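Side-chain contacts in FACT complex subunit SPT16 (Ashbya gossypii, PDB 6A8M), which probably serves, within the FACT complex, as a histone chaperone that reorganizes nucleosomes during transcription, replication and repair, and is represented here by its N-terminal domain: residues 64-69 with 73-78; 14-19 with 100-105; 192-197 with 233-238. All blocks are in the same frame, centred on the assembly; numbering follows the deposited sequence.

Contact 1: 64-69 with 73-78; sequences TLIAVF and CVVITS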
ATOM      1  N   THR A  64      -5.830 -21.130   4.647  1.00 14.71           N
ATOM      2  CA  THR A  64      -7.081 -20.730   5.271  1.00 15.18           C
ATOM      3  C   THR A  64      -8.046 -20.270   4.197  1.00 14.58           C
ATOM      4  O   THR A  64      -7.647 -19.562   3.271  1.00 14.69           O
ATOM      5  CB  THR A  64      -6.856 -19.584   6.275  1.00 15.12           C
ATOM      6  OG1 THR A  64      -6.077 -20.075   7.363  1.00 15.45           O
ATOM      7  CG2 THR A  64      -8.175 -19.023   6.799  1.00 15.56           C
ATOM      8  N   LEU A  65      -9.303 -20.679   4.322  1.00 14.81           N
ATOM      9  CA  LEU A  65     -10.364 -20.216   3.446  1.00 14.03           C
ATOM     10  C   LEU A  65     -11.359 -19.395   4.259  1.00 13.67           C
ATOM     11  O   LEU A  65     -11.751 -19.783   5.361  1.00 15.25           O
ATOM     12  CB  LEU A  65     -11.061 -21.402   2.779  1.00 15.54           C
ATOM     13  CG  LEU A  65     -12.154 -21.069   1.762  1.00 16.52           C
ATOM     14  CD1 LEU A  65     -12.278 -22.220   0.757  1.00 17.71           C
ATOM     15  CD2 LEU A  65     -13.482 -20.826   2.440  1.00 17.72           C
ATOM     16  N   ILE A  66     -11.797 -18.277   3.694  1.00 15.06           N
ATOM     17  CA  ILE A  66     -12.835 -17.451   4.279  1.00 14.30           C
ATOM     18  C   ILE A  66     -13.902 -17.237   3.214  1.00 15.21           C
ATOM     19  O   ILE A  66     -13.596 -16.746   2.124  1.00 15.40           O
ATOM     20  CB  ILE A  66     -12.292 -16.093   4.760  1.00 14.32           C
ATOM     21  CG1 ILE A  66     -11.130 -16.289   5.740  1.00 13.88           C
ATOM     22  CG2 ILE A  66     -13.433 -15.218   5.320  1.00 12.85           C
ATOM     23  CD1 ILE A  66     -10.398 -14.971   6.124  1.00 17.13           C
ATOM     24  N   ALA A  67     -15.138 -17.590   3.525  1.00 15.17           N
ATOM     25  CA  ALA A  67     -16.257 -17.338   2.632  1.00 15.66           C
ATOM     26  C   ALA A  67     -17.294 -16.506   3.361  1.00 16.18           C
ATOM     27  O   ALA A  67     -17.537 -16.717   4.551  1.00 15.57           O
ATOM     28  CB  ALA A  67     -16.884 -18.635   2.131  1.00 16.02           C
ATOM     29  N   VAL A  68     -17.898 -15.554   2.647  1.00 15.93           N
ATOM     30  CA  VAL A  68     -18.803 -14.580   3.255  1.00 15.28           C
ATOM     31  C   VAL A  68     -20.160 -14.662   2.570  1.00 17.30           C
ATOM     32  O   VAL A  68     -20.237 -14.770   1.343  1.00 17.17           O
ATOM     33  CB  VAL A  68     -18.257 -13.137   3.164  1.00 14.46           C
ATOM     34  CG1 VAL A  68     -19.121 -12.230   4.001  1.00 14.69           C
ATOM     35  CG2 VAL A  68     -16.771 -13.063   3.641  1.00 16.79           C
ATOM     36  N   PHE A  69     -21.225 -14.603   3.375  1.00 18.15           N
ATOM     37  CA  PHE A  69     -22.608 -14.681   2.913  1.00 21.92           C
ATOM     38  C   PHE A  69     -23.431 -13.622   3.639  1.00 21.67           C
ATOM     39  O   PHE A  69     -22.979 -13.027   4.622  1.00 22.76           O
ATOM     40  CB  PHE A  69     -23.216 -16.068   3.179  1.00 19.97           C
ATOM     41  CG  PHE A  69     -22.366 -17.207   2.712  1.00 19.98           C
ATOM     42  CD1 PHE A  69     -21.357 -17.719   3.511  1.00 18.04           C
ATOM     43  CD2 PHE A  69     -22.594 -17.788   1.475  1.00 21.39           C
ATOM     44  CE1 PHE A  69     -20.568 -18.766   3.066  1.00 18.22           C
ATOM     45  CE2 PHE A  69     -21.821 -18.834   1.037  1.00 21.49           C
ATOM     46  CZ  PHE A  69     -20.808 -19.325   1.823  1.00 19.50           C
ATOM     47  N   CYS A  73     -20.503 -16.473   7.816  1.00 15.89           N
ATOM     48  CA  CYS A  73     -19.145 -16.539   7.311  1.00 15.27           C
ATOM     49  C   CYS A  73     -18.602 -17.906   7.691  1.00 15.34           C
ATOM     50  O   CYS A  73     -18.868 -18.391   8.792  1.00 17.72           O
ATOM     51  CB  CYS A  73     -18.278 -15.408   7.897  1.00 15.38           C
ATOM     52  SG  CYS A  73     -16.507 -15.550   7.616  1.00 17.58           S
ATOM     53  N   VAL A  74     -17.892 -18.544   6.764  1.00 15.23           N
ATOM     54  CA  VAL A  74     -17.224 -19.814   7.025  1.00 15.35           C
ATOM     55  C   VAL A  74     -15.731 -19.561   6.946  1.00 15.55           C
ATOM     56  O   VAL A  74     -15.250 -18.973   5.970  1.00 15.53           O
ATOM     57  CB  VAL A  74     -17.649 -20.903   6.021  1.00 16.66           C
ATOM     58  CG1 VAL A  74     -16.850 -22.187   6.276  1.00 16.08           C
ATOM     59  CG2 VAL A  74     -19.137 -21.174   6.126  1.00 18.32           C
ATOM     60  N   VAL A  75     -15.004 -19.981   7.979  1.00 15.68           N
ATOM     61  CA  VAL A  75     -13.545 -19.973   7.987  1.00 15.73           C
ATOM     62  C   VAL A  75     -13.089 -21.420   8.094  1.00 16.45           C
ATOM     63  O   VAL A  75     -13.468 -22.117   9.041  1.00 18.85           O
ATOM     64  CB  VAL A  75     -12.993 -19.145   9.159  1.00 17.16           C
ATOM     65  CG1 VAL A  75     -11.485 -19.114   9.128  1.00 17.71           C
ATOM     66  CG2 VAL A  75     -13.579 -17.741   9.130  1.00 16.66           C
ATOM     67  N   ILE A  76     -12.288 -21.871   7.130  1.00 15.00           N
ATOM     68  CA  ILE A  76     -11.661 -23.190   7.175  1.00 16.65           C
ATOM     69  C   ILE A  76     -10.201 -22.953   7.508  1.00 16.32           C
ATOM     70  O   ILE A  76      -9.487 -22.294   6.743  1.00 16.11           O
ATOM     71  CB  ILE A  76     -11.796 -23.947   5.845  1.00 16.39           C
ATOM     72  CG1 ILE A  76     -13.262 -24.087   5.432  1.00 18.00           C
ATOM     73  CG2 ILE A  76     -11.070 -25.325   5.920  1.00 17.87           C
ATOM     74  CD1 ILE A  76     -13.454 -24.729   4.064  1.00 19.09           C
ATOM     75  N   THR A  77      -9.758 -23.453   8.654  1.00 17.23           N
ATOM     76  CA  THR A  77      -8.392 -23.189   9.086  1.00 18.31           C
ATOM     77  C   THR A  77      -7.996 -24.239  10.119  1.00 18.47           C
ATOM     78  O   THR A  77      -8.826 -25.014  10.597  1.00 19.22           O
ATOM     79  CB  THR A  77      -8.246 -21.764   9.637  1.00 19.05           C
ATOM     80  OG1 THR A  77      -6.861 -21.402   9.661  1.00 21.85           O
ATOM     81  CG2 THR A  77      -8.840 -21.648  11.054  1.00 17.59           C
ATOM     82  N   SER A  78      -6.715 -24.246  10.462  1.00 18.94           N
ATOM     83  CA  SER A  78      -6.177 -25.313  11.293  1.00 20.09           C
ATOM     84  C   SER A  78      -6.635 -25.170  12.741  1.00 22.17           C
ATOM     85  O   SER A  78      -7.102 -24.117  13.177  1.00 20.29           O
ATOM     86  CB  SER A  78      -4.652 -25.295  11.246  1.00 22.81           C
ATOM     87  OG  SER A  78      -4.179 -24.109  11.861  1.00 22.84           O
TER
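T64 and T77 lie side by side across a β-hairpin, and T77 OG1 donates to T64 OG1 at 2.8 Å. T77 reaches this position because its OG1 stands anti to its own backbone N (chi1 -162°). T64 OG1 is also hydrogen-bonded to the carbonyl of P62, so T64 OG1 links T77 to the chain just before the strand. A valine in place of this threonine would probably leave the T77 hydroxyl without its buried acceptor and remove the bond to P62. The strands 64-68 and 73-77 run antiparallel, and L65 with I76 and A67 with V74 are the hydrogen-bonded pairs; A67 N lies 2.8 Å from V74 O in a nearly straight bond (168°). Branched and aliphatic residues suit strands with both faces buried. On one face L65 CB meets I76 CB at 4.1 Å, and L121 of helix 113-128 touches L65 and the small A67. On this face too, V74 CG2 approaches F69 CE1 obliquely at 4.1 Å, and R124 of the same helix touches both residues. The other face carries I66, V68, C73 and V75. Farther out, strand 32-37 bonds to the backbone of 64-68 and strand 101-106 flanks 73-77, placing the hairpin inside the sheet of the N-terminal lobe. I66 and C73, from successive non-hydrogen-bonded pairs (I66 with V75, V68 with C73), meet diagonally, I66 CG2 lying 3.9 Å from C73 SG.

Contact 2: 14-19 with 100-105; sequences NRLLAL and FKIELW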
ATOM      1  N   ASN A  14     -16.383  -5.188  13.140  1.00 19.32           N
ATOM      2  CA  ASN A  14     -16.831  -4.042  12.350  1.00 20.24           C
ATOM      3  C   ASN A  14     -16.457  -4.192  10.882  1.00 17.89           C
ATOM      4  O   ASN A  14     -17.251  -3.861   9.994  1.00 21.78           O
ATOM      5  CB  ASN A  14     -16.238  -2.753  12.917  1.00 26.50           C
ATOM      6  CG  ASN A  14     -16.883  -2.351  14.217  1.00 32.89           C
ATOM      7  OD1 ASN A  14     -18.009  -2.765  14.519  1.00 37.28           O
ATOM      8  ND2 ASN A  14     -16.181  -1.548  15.003  1.00 34.55           N
ATOM      9  N   ARG A  15     -15.266  -4.718  10.609  1.00 18.01           N
ATOM     10  CA  ARG A  15     -14.796  -4.803   9.228  1.00 16.37           C
ATOM     11  C   ARG A  15     -15.449  -5.965   8.492  1.00 16.57           C
ATOM     12  O   ARG A  15     -15.809  -5.839   7.316  1.00 15.97           O
ATOM     13  CB  ARG A  15     -13.265  -4.909   9.210  1.00 17.70           C
ATOM     14  CG  ARG A  15     -12.606  -3.640   9.772  1.00 17.24           C
ATOM     15  CD  ARG A  15     -11.093  -3.672   9.738  1.00 14.58           C
ATOM     16  NE  ARG A  15     -10.503  -2.472  10.354  1.00 14.78           N
ATOM     17  CZ  ARG A  15      -9.211  -2.328  10.638  1.00 15.69           C
ATOM     18  NH1 ARG A  15      -8.356  -3.310  10.385  1.00 17.19           N
ATOM     19  NH2 ARG A  15      -8.774  -1.211  11.232  1.00 15.22           N
ATOM     20  N   LEU A  16     -15.606  -7.100   9.173  1.00 16.50           N
ATOM     21  CA  LEU A  16     -16.316  -8.228   8.575  1.00 16.34           C
ATOM     22  C   LEU A  16     -17.768  -7.879   8.290  1.00 17.21           C
ATOM     23  O   LEU A  16     -18.289  -8.211   7.221  1.00 18.03           O
ATOM     24  CB  LEU A  16     -16.238  -9.457   9.477  1.00 15.85           C
ATOM     25  CG  LEU A  16     -16.922 -10.692   8.873  1.00 16.98           C
ATOM     26  CD1 LEU A  16     -16.269 -11.033   7.527  1.00 16.91           C
ATOM     27  CD2 LEU A  16     -16.845 -11.888   9.813  1.00 16.67           C
ATOM     28  N   LEU A  17     -18.437  -7.188   9.224  1.00 18.20           N
ATOM     29  CA  LEU A  17     -19.819  -6.787   8.979  1.00 17.77           C
ATOM     30  C   LEU A  17     -19.906  -5.733   7.879  1.00 16.96           C
ATOM     31  O   LEU A  17     -20.836  -5.764   7.065  1.00 19.46           O
ATOM     32  CB  LEU A  17     -20.464  -6.283  10.267  1.00 18.72           C
ATOM     33  CG  LEU A  17     -20.696  -7.369  11.321  1.00 20.63           C
ATOM     34  CD1 LEU A  17     -21.459  -6.794  12.490  1.00 25.64           C
ATOM     35  CD2 LEU A  17     -21.444  -8.541  10.716  1.00 24.80           C
ATOM     36  N   ALA A  18     -18.932  -4.817   7.809  1.00 16.57           N
ATOM     37  CA  ALA A  18     -18.904  -3.874   6.685  1.00 17.79           C
ATOM     38  C   ALA A  18     -18.792  -4.599   5.354  1.00 17.73           C
ATOM     39  O   ALA A  18     -19.468  -4.240   4.382  1.00 17.42           O
ATOM     40  CB  ALA A  18     -17.757  -2.878   6.842  1.00 18.69           C
ATOM     41  N   LEU A  19     -17.965  -5.650   5.300  1.00 18.67           N
ATOM     42  CA  LEU A  19     -17.825  -6.449   4.083  1.00 18.47           C
ATOM     43  C   LEU A  19     -19.122  -7.164   3.734  1.00 18.67           C
ATOM     44  O   LEU A  19     -19.537  -7.193   2.569  1.00 20.18           O
ATOM     45  CB  LEU A  19     -16.691  -7.459   4.271  1.00 17.30           C
ATOM     46  CG  LEU A  19     -16.430  -8.469   3.159  1.00 17.92           C
ATOM     47  CD1 LEU A  19     -16.024  -7.790   1.851  1.00 17.24           C
ATOM     48  CD2 LEU A  19     -15.338  -9.424   3.623  1.00 16.05           C
ATOM     49  N   PHE A 100     -26.227 -13.059  11.898  1.00 25.12           N
ATOM     50  CA  PHE A 100     -24.953 -13.377  11.271  1.00 22.96           C
ATOM     51  C   PHE A 100     -24.233 -14.408  12.125  1.00 23.54           C
ATOM     52  O   PHE A 100     -24.019 -14.181  13.320  1.00 25.80           O
ATOM     53  CB  PHE A 100     -24.112 -12.109  11.125  1.00 21.94           C
ATOM     54  CG  PHE A 100     -22.918 -12.262  10.248  1.00 21.03           C
ATOM     55  CD1 PHE A 100     -23.049 -12.241   8.869  1.00 21.24           C
ATOM     56  CD2 PHE A 100     -21.654 -12.388  10.791  1.00 22.09           C
ATOM     57  CE1 PHE A 100     -21.955 -12.359   8.055  1.00 19.72           C
ATOM     58  CE2 PHE A 100     -20.542 -12.509   9.969  1.00 21.36           C
ATOM     59  CZ  PHE A 100     -20.696 -12.488   8.599  1.00 20.51           C
ATOM     60  N   LYS A 101     -23.842 -15.523  11.515  1.00 22.37           N
ATOM     61  CA  LYS A 101     -23.247 -16.632  12.251  1.00 22.28           C
ATOM     62  C   LYS A 101     -21.933 -17.020  11.595  1.00 20.62           C
ATOM     63  O   LYS A 101     -21.915 -17.409  10.421  1.00 21.37           O
ATOM     64  CB  LYS A 101     -24.199 -17.828  12.285  1.00 25.03           C
ATOM     65  CG  LYS A 101     -23.696 -18.998  13.103  1.00 29.31           C
ATOM     66  CD  LYS A 101     -24.511 -20.249  12.814  1.00 34.14           C
ATOM     67  CE  LYS A 101     -24.151 -21.343  13.791  1.00 37.27           C
ATOM     68  NZ  LYS A 101     -22.688 -21.313  14.084  1.00 38.15           N
ATOM     69  N   ILE A 102     -20.845 -16.935  12.352  1.00 16.85           N
ATOM     70  CA  ILE A 102     -19.530 -17.364  11.875  1.00 18.27           C
ATOM     71  C   ILE A 102     -19.331 -18.814  12.276  1.00 19.72           C
ATOM     72  O   ILE A 102     -19.520 -19.169  13.444  1.00 20.17           O
ATOM     73  CB  ILE A 102     -18.416 -16.489  12.467  1.00 18.66           C
ATOM     74  CG1 ILE A 102     -18.592 -15.022  12.080  1.00 18.43           C
ATOM     75  CG2 ILE A 102     -17.027 -17.001  12.047  1.00 19.51           C
ATOM     76  CD1 ILE A 102     -17.664 -14.098  12.877  1.00 19.93           C
ATOM     77  N   GLU A 103     -18.934 -19.651  11.319  1.00 19.39           N
ATOM     78  CA  GLU A 103     -18.601 -21.044  11.585  1.00 20.55           C
ATOM     79  C   GLU A 103     -17.116 -21.262  11.342  1.00 18.42           C
ATOM     80  O   GLU A 103     -16.600 -20.903  10.281  1.00 18.11           O
ATOM     81  CB  GLU A 103     -19.416 -21.988  10.694  1.00 22.07           C
ATOM     82  CG  GLU A 103     -20.897 -21.747  10.769  1.00 24.06           C
ATOM     83  CD  GLU A 103     -21.693 -22.726   9.948  1.00 28.39           C
ATOM     84  OE1 GLU A 103     -22.897 -22.471   9.730  1.00 31.77           O
ATOM     85  OE2 GLU A 103     -21.124 -23.751   9.522  1.00 29.24           O
ATOM     86  N   LEU A 104     -16.432 -21.839  12.330  1.00 18.28           N
ATOM     87  CA  LEU A 104     -15.039 -22.244  12.185  1.00 15.85           C
ATOM     88  C   LEU A 104     -15.034 -23.734  11.872  1.00 19.50           C
ATOM     89  O   LEU A 104     -15.367 -24.558  12.733  1.00 21.81           O
ATOM     90  CB  LEU A 104     -14.252 -21.944  13.461  1.00 17.68           C
ATOM     91  CG  LEU A 104     -14.381 -20.496  13.913  1.00 19.92           C
ATOM     92  CD1 LEU A 104     -13.693 -20.256  15.253  1.00 20.93           C
ATOM     93  CD2 LEU A 104     -13.788 -19.606  12.850  1.00 21.48           C
ATOM     94  N   TRP A 105     -14.675 -24.080  10.644  1.00 19.41           N
ATOM     95  CA  TRP A 105     -14.458 -25.473  10.265  1.00 19.56           C
ATOM     96  C   TRP A 105     -12.968 -25.786  10.400  1.00 20.90           C
ATOM     97  O   TRP A 105     -12.131 -25.148   9.754  1.00 20.97           O
ATOM     98  CB  TRP A 105     -14.926 -25.722   8.831  1.00 20.12           C
ATOM     99  CG  TRP A 105     -16.390 -25.425   8.551  1.00 18.44           C
ATOM    100  CD1 TRP A 105     -17.354 -25.032   9.446  1.00 19.85           C
ATOM    101  CD2 TRP A 105     -17.031 -25.482   7.276  1.00 19.01           C
ATOM    102  NE1 TRP A 105     -18.562 -24.838   8.797  1.00 19.57           N
ATOM    103  CE2 TRP A 105     -18.388 -25.109   7.464  1.00 19.85           C
ATOM    104  CE3 TRP A 105     -16.590 -25.798   5.987  1.00 18.11           C
ATOM    105  CZ2 TRP A 105     -19.302 -25.068   6.413  1.00 20.77           C
ATOM    106  CZ3 TRP A 105     -17.500 -25.753   4.947  1.00 17.96           C
ATOM    107  CH2 TRP A 105     -18.836 -25.385   5.160  1.00 20.18           C
TER
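L17 sets its CG anti to its carbonyl carbon (chi1 -69°), and CD1 continues the chain outward (chi2 -174°) while the other methyl, CD2, turns over a face of the F100 ring, whose own CG stands anti to its backbone N (chi1 -168°) and reaches toward the helix. The two side chains slide past each other in opposite directions. L17 CD2 sits 4.1 Å from the centroid of the F100 ring, somewhat toward the rim, a CH-π contact over the face. The neighbouring L16 comes to the same ring differently: its CD2 lies near the ring plane, at the edge, 3.8 Å from F100 CE2. F100 is therefore touched on a face and at an edge by successive residues of one helical turn. L16 CD2 also meets I102 CD1 tip to tip at 3.9 Å, a match of two flexible aliphatic ends with no polar atom to satisfy.

The contact joins helix 9-22 to strand 101-106, the outermost strand on this side of the mixed six-stranded sheet of the Spt16 N-terminal lobe. The helix and helix 79-95, whose V89 and M92 touch I102, pack against the sheet face that bears I102 and L104, while C73 of the adjacent strand also touches F100. E103 and W105 point to the other face, where helix 113-128 lies. There W105 NE1 donates to E103 OE2 at 2.9 Å, the acceptor almost in the indole plane and using its anti lone pair. E103 OE1 forms a salt bridge with R124, so a different partner holds each carboxylate oxygen.

Contact 3: 192-197 with 233-238; sequences SDKFMN and KKLSPE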
ATOM      1  N   SER A 192       9.526   6.151   7.491  1.00 12.55           N
ATOM      2  CA  SER A 192      10.032   6.551   6.177  1.00 13.90           C
ATOM      3  C   SER A 192      10.921   7.786   6.284  1.00 12.60           C
ATOM      4  O   SER A 192      11.964   7.862   5.625  1.00 12.91           O
ATOM      5  CB  SER A 192       8.872   6.808   5.220  1.00 11.65           C
ATOM      6  OG  SER A 192       8.256   5.584   4.868  1.00 11.34           O
ATOM      7  N   ASP A 193      10.494   8.780   7.071  1.00 12.42           N
ATOM      8  CA  ASP A 193      11.317   9.955   7.347  1.00 14.20           C
ATOM      9  C   ASP A 193      12.709   9.568   7.838  1.00 15.26           C
ATOM     10  O   ASP A 193      13.712  10.127   7.385  1.00 16.19           O
ATOM     11  CB  ASP A 193      10.662  10.834   8.419  1.00 15.17           C
ATOM     12  CG  ASP A 193       9.530  11.705   7.903  1.00 15.78           C
ATOM     13  OD1 ASP A 193       9.350  11.844   6.675  1.00 16.27           O
ATOM     14  OD2 ASP A 193       8.831  12.265   8.777  1.00 16.75           O
ATOM     15  N   LYS A 194      12.786   8.641   8.803  1.00 14.46           N
ATOM     16  CA  LYS A 194      14.081   8.300   9.392  1.00 15.49           C
ATOM     17  C   LYS A 194      15.011   7.688   8.359  1.00 15.47           C
ATOM     18  O   LYS A 194      16.214   7.965   8.357  1.00 17.85           O
ATOM     19  CB  LYS A 194      13.913   7.314  10.542  1.00 17.89           C
ATOM     20  CG  LYS A 194      13.186   7.874  11.733  1.00 20.95           C
ATOM     21  CD  LYS A 194      13.929   9.062  12.278  1.00 26.93           C
ATOM     22  CE  LYS A 194      13.592   9.257  13.715  1.00 32.56           C
ATOM     23  NZ  LYS A 194      14.465  10.320  14.286  1.00 36.83           N
ATOM     24  N   PHE A 195      14.477   6.811   7.518  1.00 13.87           N
ATOM     25  CA  PHE A 195      15.294   6.169   6.497  1.00 15.22           C
ATOM     26  C   PHE A 195      15.649   7.124   5.365  1.00 14.83           C
ATOM     27  O   PHE A 195      16.752   7.023   4.808  1.00 13.11           O
ATOM     28  CB  PHE A 195      14.590   4.901   6.003  1.00 15.39           C
ATOM     29  CG  PHE A 195      14.705   3.777   6.990  1.00 16.29           C
ATOM     30  CD1 PHE A 195      15.889   3.061   7.079  1.00 15.85           C
ATOM     31  CD2 PHE A 195      13.689   3.503   7.881  1.00 16.05           C
ATOM     32  CE1 PHE A 195      16.049   2.058   8.034  1.00 17.98           C
ATOM     33  CE2 PHE A 195      13.838   2.506   8.831  1.00 18.99           C
ATOM     34  CZ  PHE A 195      15.014   1.782   8.905  1.00 21.06           C
ATOM     35  N   MET A 196      14.763   8.067   5.014  1.00 12.71           N
ATOM     36  CA  MET A 196      15.180   9.090   4.053  1.00 14.70           C
ATOM     37  C   MET A 196      16.330   9.925   4.615  1.00 15.38           C
ATOM     38  O   MET A 196      17.275  10.272   3.885  1.00 15.63           O
ATOM     39  CB  MET A 196      13.992   9.981   3.654  1.00 14.79           C
ATOM     40  CG  MET A 196      14.331  11.009   2.556  1.00 13.45           C
ATOM     41  SD  MET A 196      15.020  10.286   1.040  1.00 15.21           S
ATOM     42  CE  MET A 196      13.552   9.569   0.315  1.00 13.72           C
ATOM     43  N   ASN A 197      16.282  10.243   5.915  1.00 14.10           N
ATOM     44  CA  ASN A 197      17.401  10.944   6.539  1.00 17.31           C
ATOM     45  C   ASN A 197      18.693  10.144   6.417  1.00 18.75           C
ATOM     46  O   ASN A 197      19.750  10.703   6.099  1.00 17.70           O
ATOM     47  CB  ASN A 197      17.122  11.238   8.008  1.00 19.23           C
ATOM     48  CG  ASN A 197      18.313  11.918   8.675  1.00 24.59           C
ATOM     49  OD1 ASN A 197      18.645  13.049   8.332  1.00 25.40           O
ATOM     50  ND2 ASN A 197      18.998  11.210   9.577  1.00 28.69           N
ATOM     51  N   LYS A 233      15.128  -0.157  17.950  1.00 22.72           N
ATOM     52  CA  LYS A 233      14.650   0.003  19.323  1.00 27.64           C
ATOM     53  C   LYS A 233      14.731   1.454  19.768  1.00 28.78           C
ATOM     54  O   LYS A 233      13.849   1.944  20.488  1.00 28.87           O
ATOM     55  CB  LYS A 233      15.464  -0.873  20.280  1.00 33.35           C
ATOM     56  CG  LYS A 233      14.839  -2.216  20.621  1.00 39.54           C
ATOM     57  CD  LYS A 233      15.471  -3.349  19.820  1.00 43.71           C
ATOM     58  CE  LYS A 233      14.676  -4.643  19.911  1.00 46.77           C
ATOM     59  NZ  LYS A 233      15.218  -5.697  18.991  1.00 48.27           N
ATOM     60  N   LYS A 234      15.783   2.159  19.353  1.00 26.02           N
ATOM     61  CA  LYS A 234      15.991   3.533  19.793  1.00 27.22           C
ATOM     62  C   LYS A 234      15.060   4.518  19.114  1.00 27.73           C
ATOM     63  O   LYS A 234      15.074   5.703  19.472  1.00 30.41           O
ATOM     64  CB  LYS A 234      17.432   3.944  19.543  1.00 27.40           C
ATOM     65  CG  LYS A 234      18.409   3.252  20.447  1.00 29.77           C
ATOM     66  CD  LYS A 234      19.725   3.154  19.716  1.00 31.38           C
ATOM     67  CE  LYS A 234      20.901   3.317  20.592  1.00 31.54           C
ATOM     68  NZ  LYS A 234      22.105   3.316  19.691  1.00 28.59           N
ATOM     69  N   LEU A 235      14.279   4.071  18.141  1.00 26.37           N
ATOM     70  CA  LEU A 235      13.256   4.911  17.545  1.00 25.14           C
ATOM     71  C   LEU A 235      12.011   5.005  18.406  1.00 27.06           C
ATOM     72  O   LEU A 235      11.159   5.853  18.131  1.00 27.69           O
ATOM     73  CB  LEU A 235      12.855   4.378  16.174  1.00 23.75           C
ATOM     74  CG  LEU A 235      13.923   4.358  15.087  1.00 23.90           C
ATOM     75  CD1 LEU A 235      13.342   3.796  13.823  1.00 23.24           C
ATOM     76  CD2 LEU A 235      14.455   5.760  14.868  1.00 25.66           C
ATOM     77  N   SER A 236      11.878   4.156  19.419  1.00 26.50           N
ATOM     78  CA  SER A 236      10.629   4.106  20.173  1.00 28.28           C
ATOM     79  C   SER A 236      10.195   5.451  20.741  1.00 31.43           C
ATOM     80  O   SER A 236       8.988   5.744  20.689  1.00 27.84           O
ATOM     81  CB  SER A 236      10.733   3.066  21.287  1.00 28.21           C
ATOM     82  OG  SER A 236      11.051   1.811  20.747  1.00 28.93           O
ATOM     83  N   PRO A 237      11.080   6.307  21.271  1.00 32.63           N
ATOM     84  CA  PRO A 237      10.595   7.601  21.780  1.00 34.15           C
ATOM     85  C   PRO A 237       9.960   8.471  20.713  1.00 32.52           C
ATOM     86  O   PRO A 237       9.074   9.274  21.036  1.00 34.78           O
ATOM     87  CB  PRO A 237      11.860   8.253  22.363  1.00 37.26           C
ATOM     88  CG  PRO A 237      13.009   7.490  21.760  1.00 38.13           C
ATOM     89  CD  PRO A 237      12.506   6.101  21.589  1.00 34.66           C
ATOM     90  N   GLU A 238      10.381   8.356  19.456  1.00 28.35           N
ATOM     91  CA  GLU A 238       9.711   9.120  18.420  1.00 27.49           C
ATOM     92  C   GLU A 238       8.416   8.450  17.996  1.00 28.20           C
ATOM     93  O   GLU A 238       7.470   9.141  17.597  1.00 29.15           O
ATOM     94  CB  GLU A 238      10.607   9.295  17.197  1.00 30.01           C
ATOM     95  CG  GLU A 238      11.767  10.225  17.379  1.00 34.31           C
ATOM     96  CD  GLU A 238      12.072  10.995  16.122  1.00 38.76           C
ATOM     97  OE1 GLU A 238      11.133  11.267  15.333  1.00 39.49           O
ATOM     98  OE2 GLU A 238      13.252  11.328  15.910  1.00 40.66           O
TER
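The carbonyl oxygen of K233 is gripped twice by S236, and this closes the turn that presents L235 to K194. S236 OG donates to K233 O at 2.8 Å and S236 N does so at 3.1 Å, both from the same face of the carbonyl plane, with the hydroxyl tilted 25° out of it. Serine suits the spot because its short hydroxyl folds back to the chain while its backbone N completes the type I β-turn from K233 to S236. Within that turn L235 points toward helix 179-208. K194 bends early, at chi2 (-60°), and its methylene chain slides past the leucine in the opposite direction. L235 CD2 touches K194 CE at 3.8 Å and K194 CG at 4.0 Å, so the lysine offers its aliphatic shaft to a buried apolar residue.

Both segments fall in the M24 peptidase-like part of the chain, consistent with the pita-bread fold of that family, and the short helix 236-239 lies against the long helix 179-208. On other sides, F195 meets W256 edge-to-face, and the carboxylate of D193 accepts from the backbone N of N433 and of Y434. The K194 ammonium and the E238 carboxylate come from opposite directions as a salt bridge, but their modelled separation is too short to trust in detail. The other carboxylate oxygen, E238 OE1, forms a salt bridge with R190 NH1, one helical turn before K194.

Contacts 1 and 2 belong to the N-terminal lobe and are neighbours, their centres 9 Å apart. Strand 72-77 of contact 1 lies next to strand 101-106 of contact 2 in one sheet, and V75 O and W105 N, 2.8 Å apart, probably form one of the hydrogen bonds between them. Along the chain the hairpin is nested inside the long loop that contact 2 closes, so the lobe's first helix is brought back onto a sheet built later. Contact 3 follows in series, in the M24-like domain, with its centre about 37 Å from that of contact 2. The three thus sample both lobes of a two-lobed peptidase-like module.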